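Local coordinates for endoglucanase (Humicola insolens, PDB 1DYS), which hydrolyses internal beta-1,4-glucosidic linkages of cellulose as a glycoside hydrolase family 6 endoglucanase, at residues L83-L88 / I135-A140; Y165-L170 / T202-A207; L177-A182 / A211-F216. All coordinates share one frame; numbering follows the deposited sequence.

Interaction 1: L83-L88 / I135-A140; sequences LVLYNL and ILEPDA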
ATOM      1  N   LEU A  83      15.921  12.795  -1.795  1.00 11.68           N
ATOM      2  CA  LEU A  83      15.413  11.468  -1.399  1.00 12.33           C
ATOM      3  C   LEU A  83      14.484  11.657  -0.191  1.00 13.16           C
ATOM      4  O   LEU A  83      14.821  12.449   0.691  1.00 13.82           O
ATOM      5  CB  LEU A  83      16.522  10.500  -0.969  1.00 11.71           C
ATOM      6  CG  LEU A  83      17.528  10.149  -2.075  1.00 14.81           C
ATOM      7  CD1 LEU A  83      18.611   9.241  -1.461  1.00 14.82           C
ATOM      8  CD2 LEU A  83      16.839   9.494  -3.243  1.00 13.22           C
ATOM      9  N   VAL A  84      13.407  10.878  -0.129  1.00 11.69           N
ATOM     10  CA  VAL A  84      12.503  10.970   1.035  1.00  9.75           C
ATOM     11  C   VAL A  84      12.711   9.665   1.831  1.00 11.01           C
ATOM     12  O   VAL A  84      12.554   8.610   1.250  1.00 14.07           O
ATOM     13  CB  VAL A  84      11.023  11.067   0.632  1.00 12.58           C
ATOM     14  CG1 VAL A  84      10.207  11.373   1.894  1.00 15.29           C
ATOM     15  CG2 VAL A  84      10.809  12.211  -0.370  1.00 11.72           C
ATOM     16  N   LEU A  85      13.199   9.795   3.056  1.00 12.20           N
ATOM     17  CA  LEU A  85      13.439   8.615   3.911  1.00 11.40           C
ATOM     18  C   LEU A  85      12.147   8.507   4.705  1.00 12.29           C
ATOM     19  O   LEU A  85      11.849   9.368   5.554  1.00 13.55           O
ATOM     20  CB  LEU A  85      14.673   8.921   4.774  1.00 13.55           C
ATOM     21  CG  LEU A  85      15.194   7.745   5.599  1.00 12.40           C
ATOM     22  CD1 LEU A  85      16.699   7.884   5.766  1.00 15.19           C
ATOM     23  CD2 LEU A  85      14.482   7.682   6.937  1.00 17.10           C
ATOM     24  N   TYR A  86      11.363   7.475   4.374  1.00 13.64           N
ATOM     25  CA  TYR A  86      10.007   7.385   4.915  1.00 10.83           C
ATOM     26  C   TYR A  86       9.581   5.946   5.174  1.00 15.34           C
ATOM     27  O   TYR A  86       8.881   5.383   4.341  1.00 14.86           O
ATOM     28  CB  TYR A  86       9.049   8.070   3.919  1.00 12.42           C
ATOM     29  CG  TYR A  86       7.588   8.123   4.199  1.00 12.60           C
ATOM     30  CD1 TYR A  86       7.064   8.585   5.403  1.00  9.94           C
ATOM     31  CD2 TYR A  86       6.647   7.706   3.244  1.00 13.74           C
ATOM     32  CE1 TYR A  86       5.696   8.683   5.656  1.00 12.13           C
ATOM     33  CE2 TYR A  86       5.295   7.765   3.475  1.00 16.78           C
ATOM     34  CZ  TYR A  86       4.815   8.250   4.681  1.00 15.36           C
ATOM     35  OH  TYR A  86       3.449   8.302   4.884  1.00 14.76           O
ATOM     36  N   ASN A  87      10.045   5.395   6.289  1.00 15.39           N
ATOM     37  CA  ASN A  87       9.592   4.014   6.627  1.00 10.89           C
ATOM     38  C   ASN A  87       9.539   3.809   8.120  1.00 12.51           C
ATOM     39  O   ASN A  87       9.764   2.683   8.641  1.00 14.17           O
ATOM     40  CB  ASN A  87      10.510   3.026   5.919  1.00 12.53           C
ATOM     41  CG  ASN A  87       9.852   1.646   5.789  1.00 15.12           C
ATOM     42  OD1 ASN A  87       8.637   1.498   5.908  1.00 13.51           O
ATOM     43  ND2 ASN A  87      10.674   0.643   5.542  1.00 14.63           N
ATOM     44  N   LEU A  88       9.180   4.850   8.871  1.00 12.48           N
ATOM     45  CA  LEU A  88       9.135   4.722  10.334  1.00 13.76           C
ATOM     46  C   LEU A  88       8.215   3.629  10.809  1.00 13.37           C
ATOM     47  O   LEU A  88       7.124   3.344  10.285  1.00 14.66           O
ATOM     48  CB  LEU A  88       8.553   6.067  10.868  1.00 16.32           C
ATOM     49  CG  LEU A  88       8.842   6.434  12.324  1.00 16.68           C
ATOM     50  CD1 LEU A  88      10.338   6.642  12.532  1.00 16.55           C
ATOM     51  CD2 LEU A  88       8.058   7.694  12.694  1.00 16.00           C
ATOM     52  N   ILE A 135      15.020  14.226   3.023  1.00 11.12           N
ATOM     53  CA  ILE A 135      13.928  14.610   3.847  1.00 11.50           C
ATOM     54  C   ILE A 135      13.651  13.424   4.773  1.00 12.31           C
ATOM     55  O   ILE A 135      13.457  12.300   4.322  1.00 14.89           O
ATOM     56  CB  ILE A 135      12.687  15.010   3.045  1.00 12.69           C
ATOM     57  CG1 ILE A 135      12.996  16.379   2.422  1.00 11.65           C
ATOM     58  CG2 ILE A 135      11.451  14.997   3.937  1.00 13.80           C
ATOM     59  CD1 ILE A 135      11.833  16.947   1.605  1.00 13.61           C
ATOM     60  N   LEU A 136      13.672  13.765   6.059  1.00 13.71           N
ATOM     61  CA  LEU A 136      13.482  12.704   7.017  1.00 12.72           C
ATOM     62  C   LEU A 136      12.063  12.656   7.566  1.00 10.83           C
ATOM     63  O   LEU A 136      11.553  13.485   8.293  1.00 13.13           O
ATOM     64  CB  LEU A 136      14.400  12.847   8.232  1.00 12.51           C
ATOM     65  CG  LEU A 136      15.892  12.921   7.918  1.00 16.39           C
ATOM     66  CD1 LEU A 136      16.587  13.540   9.116  1.00 15.36           C
ATOM     67  CD2 LEU A 136      16.412  11.535   7.571  1.00 18.35           C
ATOM     68  N   GLU A 137      11.438  11.518   7.298  1.00 12.51           N
ATOM     69  CA  GLU A 137      10.167  11.066   7.807  1.00 14.89           C
ATOM     70  C   GLU A 137       9.041  12.073   7.902  1.00 11.61           C
ATOM     71  O   GLU A 137       8.625  12.629   8.943  1.00 13.87           O
ATOM     72  CB  GLU A 137      10.407  10.450   9.214  1.00 12.34           C
ATOM     73  CG  GLU A 137      11.294   9.205   9.203  1.00 13.28           C
ATOM     74  CD  GLU A 137      10.650   7.981   8.521  1.00 12.17           C
ATOM     75  OE1 GLU A 137       9.433   8.007   8.269  1.00 11.92           O
ATOM     76  OE2 GLU A 137      11.376   7.001   8.350  1.00 13.65           O
ATOM     77  N   PRO A 138       8.449  12.373   6.766  1.00 12.86           N
ATOM     78  CA  PRO A 138       7.311  13.264   6.618  1.00  8.34           C
ATOM     79  C   PRO A 138       6.242  12.963   7.668  1.00 14.11           C
ATOM     80  O   PRO A 138       5.846  11.857   7.996  1.00 12.67           O
ATOM     81  CB  PRO A 138       6.771  13.019   5.207  1.00 13.80           C
ATOM     82  CG  PRO A 138       8.052  12.613   4.493  1.00 14.20           C
ATOM     83  CD  PRO A 138       8.852  11.763   5.471  1.00 14.92           C
ATOM     84  N   ASP A 139       5.756  14.028   8.295  1.00 13.22           N
ATOM     85  CA  ASP A 139       4.742  14.139   9.304  1.00 14.09           C
ATOM     86  C   ASP A 139       5.081  13.465  10.628  1.00 15.12           C
ATOM     87  O   ASP A 139       4.187  13.436  11.463  1.00 15.93           O
ATOM     88  CB  ASP A 139       3.348  13.656   8.827  1.00 13.10           C
ATOM     89  CG  ASP A 139       2.839  14.572   7.738  1.00 15.49           C
ATOM     90  OD1 ASP A 139       3.260  15.770   7.766  1.00 14.68           O
ATOM     91  OD2 ASP A 139       2.014  14.157   6.891  1.00 18.06           O
ATOM     92  N   ALA A 140       6.263  12.861  10.810  1.00 14.06           N
ATOM     93  CA  ALA A 140       6.509  12.147  12.077  1.00 13.79           C
ATOM     94  C   ALA A 140       6.439  13.141  13.238  1.00 15.47           C
ATOM     95  O   ALA A 140       5.808  12.833  14.221  1.00 17.78           O
ATOM     96  CB  ALA A 140       7.857  11.432  12.062  1.00 12.43           C
TER
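Leu83 O accepts the backbone N-H of Ile135 at 2.9 Å (N to O), which begins a parallel pairing of strands 79-85 and 132-136. These are neighbouring strands of the distorted parallel (beta/alpha) barrel of glycoside hydrolase family 6, and the catalytic residues sit in the loops at their C-terminal ends. Val84 bridges Ile135 in register. Its side chain lies on the same face of the sheet as that of Ile135, and Val84 CG1 meets Pro138 CG at 3.6 Å. Trp52, a probable substrate-binding residue, packs close to Val84 on the neighbouring strand 51-53.

Leu85 bridges Leu136, and the two side chains lie side by side on the other face. Leu85 N donates to Ile135 O at 2.8 Å, and Leu85 O takes the N-H of Glu137 beyond the last bridged pair. Tyr86 points CG away from its own backbone N (chi1 179°). This carries the ring across to Pro138, where Tyr86 CD1 lies 3.6 Å from Pro138 CD. The ring plane is turned 48° from the Glu137 carboxylate. The Tyr86 hydroxyl is hydrogen-bonded to Asp92, a probable proton donor, while Arg91 makes a cation-pi contact with the ring.

Asn87 and Leu88 are held by that same carboxylate. The Glu137 chain bends at chi2, which brings the acid back toward the backbone of the first segment. Asn87 N donates to Glu137 OE2 at 2.9 Å, from the syn side and 23° out of the carboxylate plane. Glu137 OE2 also bonds to the hydroxyl of Tyr112, so this buried acid is gripped from the backbone and from helix 108-126. Leu88 N gives a weak bond to Glu137 OE1. Next to the probable catalytic Asp139, Leu88 CD2 rests on Ala140 CB at 3.8 Å.

Interaction 2: Y165-L170 / T202-A207; sequences YAISQL and TILQKA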
ATOM      1  N   TYR A 165      18.322   7.697  15.251  1.00 17.68           N
ATOM      2  CA  TYR A 165      19.193   6.723  14.644  1.00 14.10           C
ATOM      3  C   TYR A 165      19.460   7.030  13.167  1.00 17.53           C
ATOM      4  O   TYR A 165      20.611   6.973  12.721  1.00 19.89           O
ATOM      5  CB  TYR A 165      18.656   5.286  14.806  1.00 12.38           C
ATOM      6  CG  TYR A 165      19.597   4.271  14.194  1.00 17.60           C
ATOM      7  CD1 TYR A 165      20.677   3.815  14.974  1.00 19.80           C
ATOM      8  CD2 TYR A 165      19.491   3.748  12.926  1.00 18.96           C
ATOM      9  CE1 TYR A 165      21.578   2.916  14.453  1.00 20.15           C
ATOM     10  CE2 TYR A 165      20.402   2.855  12.401  1.00 20.01           C
ATOM     11  CZ  TYR A 165      21.456   2.418  13.179  1.00 17.49           C
ATOM     12  OH  TYR A 165      22.369   1.516  12.703  1.00 21.23           O
ATOM     13  N   ALA A 166      18.391   7.433  12.481  1.00 16.23           N
ATOM     14  CA  ALA A 166      18.572   7.784  11.065  1.00 16.91           C
ATOM     15  C   ALA A 166      19.487   9.007  10.906  1.00 15.92           C
ATOM     16  O   ALA A 166      20.385   8.910  10.058  1.00 16.18           O
ATOM     17  CB  ALA A 166      17.167   8.045  10.534  1.00 15.30           C
ATOM     18  N   ILE A 167      19.346  10.019  11.759  1.00 16.04           N
ATOM     19  CA  ILE A 167      20.234  11.177  11.682  1.00 16.03           C
ATOM     20  C   ILE A 167      21.654  10.706  11.975  1.00 17.37           C
ATOM     21  O   ILE A 167      22.590  11.098  11.288  1.00 16.76           O
ATOM     22  CB  ILE A 167      19.836  12.254  12.699  1.00 14.55           C
ATOM     23  CG1 ILE A 167      18.439  12.817  12.353  1.00 20.02           C
ATOM     24  CG2 ILE A 167      20.815  13.423  12.770  1.00 16.28           C
ATOM     25  CD1 ILE A 167      17.773  13.640  13.435  1.00 18.04           C
ATOM     26  N   SER A 168      21.787   9.904  13.049  1.00 19.53           N
ATOM     27  CA  SER A 168      23.138   9.448  13.425  1.00 21.13           C
ATOM     28  C   SER A 168      23.846   8.716  12.309  1.00 19.30           C
ATOM     29  O   SER A 168      25.088   8.748  12.219  1.00 19.82           O
ATOM     30  CB  SER A 168      23.100   8.572  14.686  1.00 21.41           C
ATOM     31  OG  SER A 168      22.679   7.217  14.522  1.00 20.79           O
ATOM     32  N   GLN A 169      23.133   7.952  11.480  1.00 15.41           N
ATOM     33  CA  GLN A 169      23.770   7.196  10.421  1.00 14.97           C
ATOM     34  C   GLN A 169      24.034   7.944   9.117  1.00 15.50           C
ATOM     35  O   GLN A 169      24.666   7.380   8.226  1.00 17.12           O
ATOM     36  CB  GLN A 169      22.902   5.979  10.034  1.00 16.43           C
ATOM     37  CG  GLN A 169      22.950   4.885  11.107  1.00 18.51           C
ATOM     38  CD  GLN A 169      24.247   4.119  10.892  1.00 17.43           C
ATOM     39  OE1 GLN A 169      24.549   3.615   9.798  1.00 21.30           O
ATOM     40  NE2 GLN A 169      25.075   4.104  11.925  1.00 18.42           N
ATOM     41  N   LEU A 170      23.547   9.171   8.984  1.00 16.44           N
ATOM     42  CA  LEU A 170      23.637   9.919   7.748  1.00 18.88           C
ATOM     43  C   LEU A 170      24.417  11.210   7.878  1.00 19.41           C
ATOM     44  O   LEU A 170      24.034  12.268   7.373  1.00 18.95           O
ATOM     45  CB  LEU A 170      22.189  10.232   7.273  1.00 16.72           C
ATOM     46  CG  LEU A 170      21.456   8.941   6.871  1.00 12.75           C
ATOM     47  CD1 LEU A 170      19.953   9.232   6.696  1.00 12.96           C
ATOM     48  CD2 LEU A 170      21.977   8.309   5.605  1.00 15.61           C
ATOM     49  N   THR A 202      14.715  17.307  21.358  1.00 21.45           N
ATOM     50  CA  THR A 202      14.772  15.965  21.940  1.00 26.32           C
ATOM     51  C   THR A 202      15.319  14.949  20.959  1.00 26.11           C
ATOM     52  O   THR A 202      16.144  14.121  21.345  1.00 27.66           O
ATOM     53  CB  THR A 202      13.375  15.548  22.419  1.00 26.18           C
ATOM     54  OG1 THR A 202      12.971  16.453  23.450  1.00 30.40           O
ATOM     55  CG2 THR A 202      13.343  14.115  22.921  1.00 27.67           C
ATOM     56  N   ILE A 203      14.843  14.959  19.707  1.00 24.82           N
ATOM     57  CA  ILE A 203      15.353  14.055  18.693  1.00 21.56           C
ATOM     58  C   ILE A 203      16.828  14.245  18.401  1.00 24.19           C
ATOM     59  O   ILE A 203      17.543  13.254  18.191  1.00 25.72           O
ATOM     60  CB  ILE A 203      14.562  14.191  17.366  1.00 21.53           C
ATOM     61  CG1 ILE A 203      13.210  13.513  17.617  1.00 27.33           C
ATOM     62  CG2 ILE A 203      15.276  13.621  16.158  1.00 21.78           C
ATOM     63  CD1 ILE A 203      12.135  13.946  16.656  1.00 23.73           C
ATOM     64  N   LEU A 204      17.299  15.482  18.331  1.00 26.14           N
ATOM     65  CA  LEU A 204      18.710  15.741  18.060  1.00 24.06           C
ATOM     66  C   LEU A 204      19.594  15.268  19.211  1.00 24.89           C
ATOM     67  O   LEU A 204      20.690  14.724  18.987  1.00 28.09           O
ATOM     68  CB  LEU A 204      18.917  17.235  17.775  1.00 26.98           C
ATOM     69  CG  LEU A 204      18.432  17.649  16.371  1.00 24.81           C
ATOM     70  CD1 LEU A 204      18.593  19.139  16.160  1.00 22.92           C
ATOM     71  CD2 LEU A 204      19.231  16.904  15.314  1.00 30.35           C
ATOM     72  N   GLN A 205      19.119  15.424  20.452  1.00 28.00           N
ATOM     73  CA  GLN A 205      19.899  14.889  21.578  1.00 29.64           C
ATOM     74  C   GLN A 205      20.115  13.386  21.414  1.00 33.03           C
ATOM     75  O   GLN A 205      21.230  12.904  21.615  1.00 33.55           O
ATOM     76  CB  GLN A 205      19.223  15.130  22.914  1.00 31.06           C
ATOM     77  CG  GLN A 205      18.985  16.587  23.269  1.00 40.96           C
ATOM     78  CD  GLN A 205      18.218  16.696  24.578  1.00 53.67           C
ATOM     79  OE1 GLN A 205      17.229  17.424  24.704  1.00 58.84           O
ATOM     80  NE2 GLN A 205      18.680  15.946  25.574  1.00 57.55           N
ATOM     81  N   LYS A 206      19.071  12.643  21.046  1.00 31.53           N
ATOM     82  CA  LYS A 206      19.151  11.210  20.820  1.00 30.90           C
ATOM     83  C   LYS A 206      20.031  10.819  19.652  1.00 28.64           C
ATOM     84  O   LYS A 206      20.721   9.785  19.751  1.00 35.87           O
ATOM     85  CB  LYS A 206      17.740  10.623  20.630  1.00 30.49           C
ATOM     86  CG  LYS A 206      16.835  11.066  21.760  1.00 32.33           C
ATOM     87  CD  LYS A 206      15.626  10.178  21.939  1.00 31.07           C
ATOM     88  CE  LYS A 206      14.627  10.824  22.892  1.00 41.01           C
ATOM     89  NZ  LYS A 206      15.242  11.091  24.229  1.00 49.48           N
ATOM     90  N   ALA A 207      20.169  11.638  18.624  1.00 25.35           N
ATOM     91  CA  ALA A 207      21.071  11.372  17.506  1.00 25.49           C
ATOM     92  C   ALA A 207      22.517  11.590  17.972  1.00 28.60           C
ATOM     93  O   ALA A 207      23.436  11.016  17.405  1.00 33.48           O
ATOM     94  CB  ALA A 207      20.809  12.243  16.282  1.00 21.82           C
TER
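Ile167 sets CG1 beside its backbone N (chi1 -65°) and CG2 anti to that N, and an extended chi2 sends CD1 out along the CG1 branch. The two branches reach different residues of helix 190-207. Ile167 CG2 touches Ala207 CB at 3.7 Å. Ile167 CD1 meets two side chains, Ile203 CG2 at 3.7 Å and Leu204 CD2 at 4.0 Å. Ile167 crosses both of these side chains at about a right angle.

The short helical segments pack with their axes 8.5 Å apart at a crossing angle of -52°. Their backbones come nearest at Ser168 and Ala207, with CA atoms 5.0 Å apart. The small side chain of Ala207 allows this close approach. Ser168 CB faces Ala207 O at 3.7 Å. Ser168 OG turns back to its own helix and donates to Tyr165 O at 2.8 Å, tilted 20° from the carbonyl plane. That carbonyl also accepts the N-H of Gln169.

Both helices belong to the outer layer of the distorted (beta/alpha) barrel. Ile213 lies under the pair, touching both Ile167 and Leu204, and Ile203 also reaches Ile141 and Met144 of helix 140-146. No hydrogen bond joins the two segments. The contact therefore rests on the fit of methyl groups and on burial of apolar surface, with no polar bond to fix its register.

Interaction 3: L177-A182 / A211-F216; sequences LYLDVA and AKIRGF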
ATOM      1  N   LEU A 177      20.673  16.895   5.597  1.00 16.15           N
ATOM      2  CA  LEU A 177      19.443  16.387   6.204  1.00 20.26           C
ATOM      3  C   LEU A 177      18.454  17.470   6.518  1.00 18.87           C
ATOM      4  O   LEU A 177      18.770  18.477   7.139  1.00 17.54           O
ATOM      5  CB  LEU A 177      19.816  15.598   7.463  1.00 16.68           C
ATOM      6  CG  LEU A 177      20.770  14.417   7.252  1.00 20.48           C
ATOM      7  CD1 LEU A 177      21.135  13.788   8.595  1.00 23.84           C
ATOM      8  CD2 LEU A 177      20.164  13.374   6.326  1.00 19.91           C
ATOM      9  N   TYR A 178      17.190  17.236   6.115  1.00 15.13           N
ATOM     10  CA  TYR A 178      16.095  18.143   6.396  1.00 16.57           C
ATOM     11  C   TYR A 178      15.029  17.344   7.120  1.00 13.83           C
ATOM     12  O   TYR A 178      14.401  16.435   6.556  1.00 16.26           O
ATOM     13  CB  TYR A 178      15.571  18.748   5.083  1.00 13.81           C
ATOM     14  CG  TYR A 178      16.544  19.707   4.392  1.00 14.31           C
ATOM     15  CD1 TYR A 178      16.526  21.058   4.753  1.00 13.04           C
ATOM     16  CD2 TYR A 178      17.432  19.275   3.442  1.00 14.39           C
ATOM     17  CE1 TYR A 178      17.378  21.959   4.123  1.00 13.10           C
ATOM     18  CE2 TYR A 178      18.313  20.149   2.827  1.00 14.79           C
ATOM     19  CZ  TYR A 178      18.274  21.477   3.181  1.00 16.55           C
ATOM     20  OH  TYR A 178      19.151  22.303   2.524  1.00 17.40           O
ATOM     21  N   LEU A 179      14.808  17.605   8.395  1.00 13.35           N
ATOM     22  CA  LEU A 179      13.835  16.907   9.235  1.00 17.07           C
ATOM     23  C   LEU A 179      12.453  17.489   9.028  1.00 19.44           C
ATOM     24  O   LEU A 179      12.222  18.702   9.142  1.00 16.44           O
ATOM     25  CB  LEU A 179      14.332  16.977  10.694  1.00 16.46           C
ATOM     26  CG  LEU A 179      13.473  16.361  11.775  1.00 19.83           C
ATOM     27  CD1 LEU A 179      13.299  14.860  11.534  1.00 15.49           C
ATOM     28  CD2 LEU A 179      14.119  16.604  13.150  1.00 23.07           C
ATOM     29  N   ASP A 180      11.501  16.604   8.673  1.00 14.36           N
ATOM     30  CA  ASP A 180      10.186  17.123   8.279  1.00 15.05           C
ATOM     31  C   ASP A 180       9.426  17.713   9.432  1.00 13.43           C
ATOM     32  O   ASP A 180       9.459  17.141  10.518  1.00 14.07           O
ATOM     33  CB  ASP A 180       9.376  15.980   7.593  1.00 12.47           C
ATOM     34  CG  ASP A 180       8.132  16.680   7.061  1.00 13.76           C
ATOM     35  OD1 ASP A 180       8.269  17.343   6.059  1.00 13.82           O
ATOM     36  OD2 ASP A 180       7.071  16.590   7.682  1.00 13.22           O
ATOM     37  N   VAL A 181       8.839  18.907   9.250  1.00 13.82           N
ATOM     38  CA  VAL A 181       7.999  19.513  10.263  1.00 16.72           C
ATOM     39  C   VAL A 181       6.613  19.834   9.699  1.00 15.67           C
ATOM     40  O   VAL A 181       5.935  20.801  10.064  1.00 16.61           O
ATOM     41  CB  VAL A 181       8.649  20.740  10.941  1.00 15.74           C
ATOM     42  CG1 VAL A 181       9.962  20.354  11.587  1.00 16.55           C
ATOM     43  CG2 VAL A 181       9.008  21.787   9.880  1.00 14.73           C
ATOM     44  N   ALA A 182       6.005  18.870   8.989  1.00 15.84           N
ATOM     45  CA  ALA A 182       4.606  18.926   8.554  1.00 11.85           C
ATOM     46  C   ALA A 182       4.300  20.156   7.724  1.00 17.64           C
ATOM     47  O   ALA A 182       4.926  20.372   6.699  1.00 16.55           O
ATOM     48  CB  ALA A 182       3.722  18.820   9.802  1.00 13.37           C
ATOM     49  N   ALA A 211      26.012  15.044  16.030  1.00 40.09           N
ATOM     50  CA  ALA A 211      25.010  14.927  14.995  1.00 33.43           C
ATOM     51  C   ALA A 211      24.473  16.283  14.548  1.00 31.19           C
ATOM     52  O   ALA A 211      24.232  17.162  15.378  1.00 34.58           O
ATOM     53  CB  ALA A 211      23.841  14.117  15.553  1.00 28.11           C
ATOM     54  N   LYS A 212      24.284  16.426  13.234  1.00 25.79           N
ATOM     55  CA  LYS A 212      23.667  17.683  12.809  1.00 24.00           C
ATOM     56  C   LYS A 212      22.636  17.390  11.707  1.00 24.95           C
ATOM     57  O   LYS A 212      22.720  16.388  11.012  1.00 22.45           O
ATOM     58  CB  LYS A 212      24.586  18.752  12.251  1.00 32.81           C
ATOM     59  CG  LYS A 212      25.840  18.346  11.523  1.00 43.81           C
ATOM     60  CD  LYS A 212      26.956  18.181  12.539  1.00 53.00           C
ATOM     61  CE  LYS A 212      27.879  19.382  12.627  1.00 60.57           C
ATOM     62  NZ  LYS A 212      29.247  18.920  13.031  1.00 61.75           N
ATOM     63  N   ILE A 213      21.769  18.385  11.557  1.00 20.62           N
ATOM     64  CA  ILE A 213      20.858  18.430  10.432  1.00 19.54           C
ATOM     65  C   ILE A 213      21.046  19.830   9.815  1.00 22.44           C
ATOM     66  O   ILE A 213      21.516  20.737  10.530  1.00 19.92           O
ATOM     67  CB  ILE A 213      19.378  18.214  10.762  1.00 20.33           C
ATOM     68  CG1 ILE A 213      18.829  19.284  11.701  1.00 17.85           C
ATOM     69  CG2 ILE A 213      19.219  16.780  11.306  1.00 19.41           C
ATOM     70  CD1 ILE A 213      17.426  18.983  12.229  1.00 17.47           C
ATOM     71  N   ARG A 214      20.704  19.966   8.535  1.00 17.88           N
ATOM     72  CA  ARG A 214      20.791  21.315   7.957  1.00 18.46           C
ATOM     73  C   ARG A 214      19.596  22.151   8.363  1.00 21.26           C
ATOM     74  O   ARG A 214      19.631  23.371   8.513  1.00 17.92           O
ATOM     75  CB  ARG A 214      20.890  21.218   6.428  1.00 19.56           C
ATOM     76  CG  ARG A 214      20.586  22.519   5.687  1.00 23.23           C
ATOM     77  CD  ARG A 214      21.656  23.573   5.967  1.00 18.30           C
ATOM     78  NE  ARG A 214      21.383  24.754   5.121  1.00 17.36           N
ATOM     79  CZ  ARG A 214      22.188  25.830   5.207  1.00 29.29           C
ATOM     80  NH1 ARG A 214      23.213  25.862   6.055  1.00 30.58           N
ATOM     81  NH2 ARG A 214      21.918  26.880   4.440  1.00 27.97           N
ATOM     82  N   GLY A 215      18.453  21.483   8.533  1.00 18.68           N
ATOM     83  CA  GLY A 215      17.225  22.132   8.843  1.00 17.92           C
ATOM     84  C   GLY A 215      16.021  21.221   8.574  1.00 17.40           C
ATOM     85  O   GLY A 215      16.031  20.102   9.070  1.00 16.91           O
ATOM     86  N   PHE A 216      14.980  21.817   8.012  1.00 15.76           N
ATOM     87  CA  PHE A 216      13.659  21.190   8.009  1.00 15.22           C
ATOM     88  C   PHE A 216      12.964  21.165   6.655  1.00 21.72           C
ATOM     89  O   PHE A 216      13.349  21.980   5.820  1.00 16.93           O
ATOM     90  CB  PHE A 216      12.705  21.968   8.986  1.00 17.19           C
ATOM     91  CG  PHE A 216      13.423  22.210  10.310  1.00 18.17           C
ATOM     92  CD1 PHE A 216      13.584  21.166  11.193  1.00 18.71           C
ATOM     93  CD2 PHE A 216      14.012  23.449  10.576  1.00 15.71           C
ATOM     94  CE1 PHE A 216      14.290  21.321  12.375  1.00 22.37           C
ATOM     95  CE2 PHE A 216      14.704  23.600  11.761  1.00 19.25           C
ATOM     96  CZ  PHE A 216      14.856  22.559  12.648  1.00 19.49           C
TER
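Leu177 O takes two successive backbone N-H groups. Arg214 N donates to Leu177 O at 2.8 Å, in the carbonyl plane, and Gly215 N adds a weak bond. Gly215 has backbone angles (phi 163°, psi -139°) at which a CB would jam against the preceding carbonyl oxygen. Gly215 O receives Leu179 N at 2.9 Å.

Arg214 CG is anti to its backbone N and the chain bends at chi2, which lays it alongside Tyr178. Arg214 CG is 3.5 Å from Tyr178 OH, while Arg214 CB sits over one ring face. The guanidinium stands 88° from the ring plane. Tyr178 OH hydrogen-bonds to Asp304, and Arg214 NE forms a salt bridge with the same carboxylate.

These are adjacent parallel strands of the barrel, 175-180 and 215-218, connected through helix 190-207. A leucine in place of Tyr178 would probably cost Asp304 one of its partners and leave the Arg214 chain without the ring face beside it.

On the face of Leu179 and Phe216, the loop residue Ile213 brings CD1 to 4.0 Å from Leu179 CB. The Phe216 ring turns its edge to Leu179 O, in the ring plane. Val181 CG1 meets Phe216 CD1 at 3.7 Å.

How the interactions relate
Interactions 1 and 3 lie in one parallel sheet, their centres about 10 Å apart. Strands 132-136 and 175-180 join them, with Leu136 N at 2.8 Å from Tyr178 O. Nearer the active site, Asp139 N lies 2.9 Å from Asp180 OD2, a hydrogen bond that ties the probable proton donor's backbone to interaction 3. Interaction 2 covers this sheet from outside, its centre about 13 Å from that of interaction 1 and 10 Å from that of interaction 3. Leu136 CD1 meets Ile167 CG1 at 3.8 Å, and Leu170 O is 3.5 Å from Leu177 CD1. The Ile203 side chain is about 12 Å from that of Asp139.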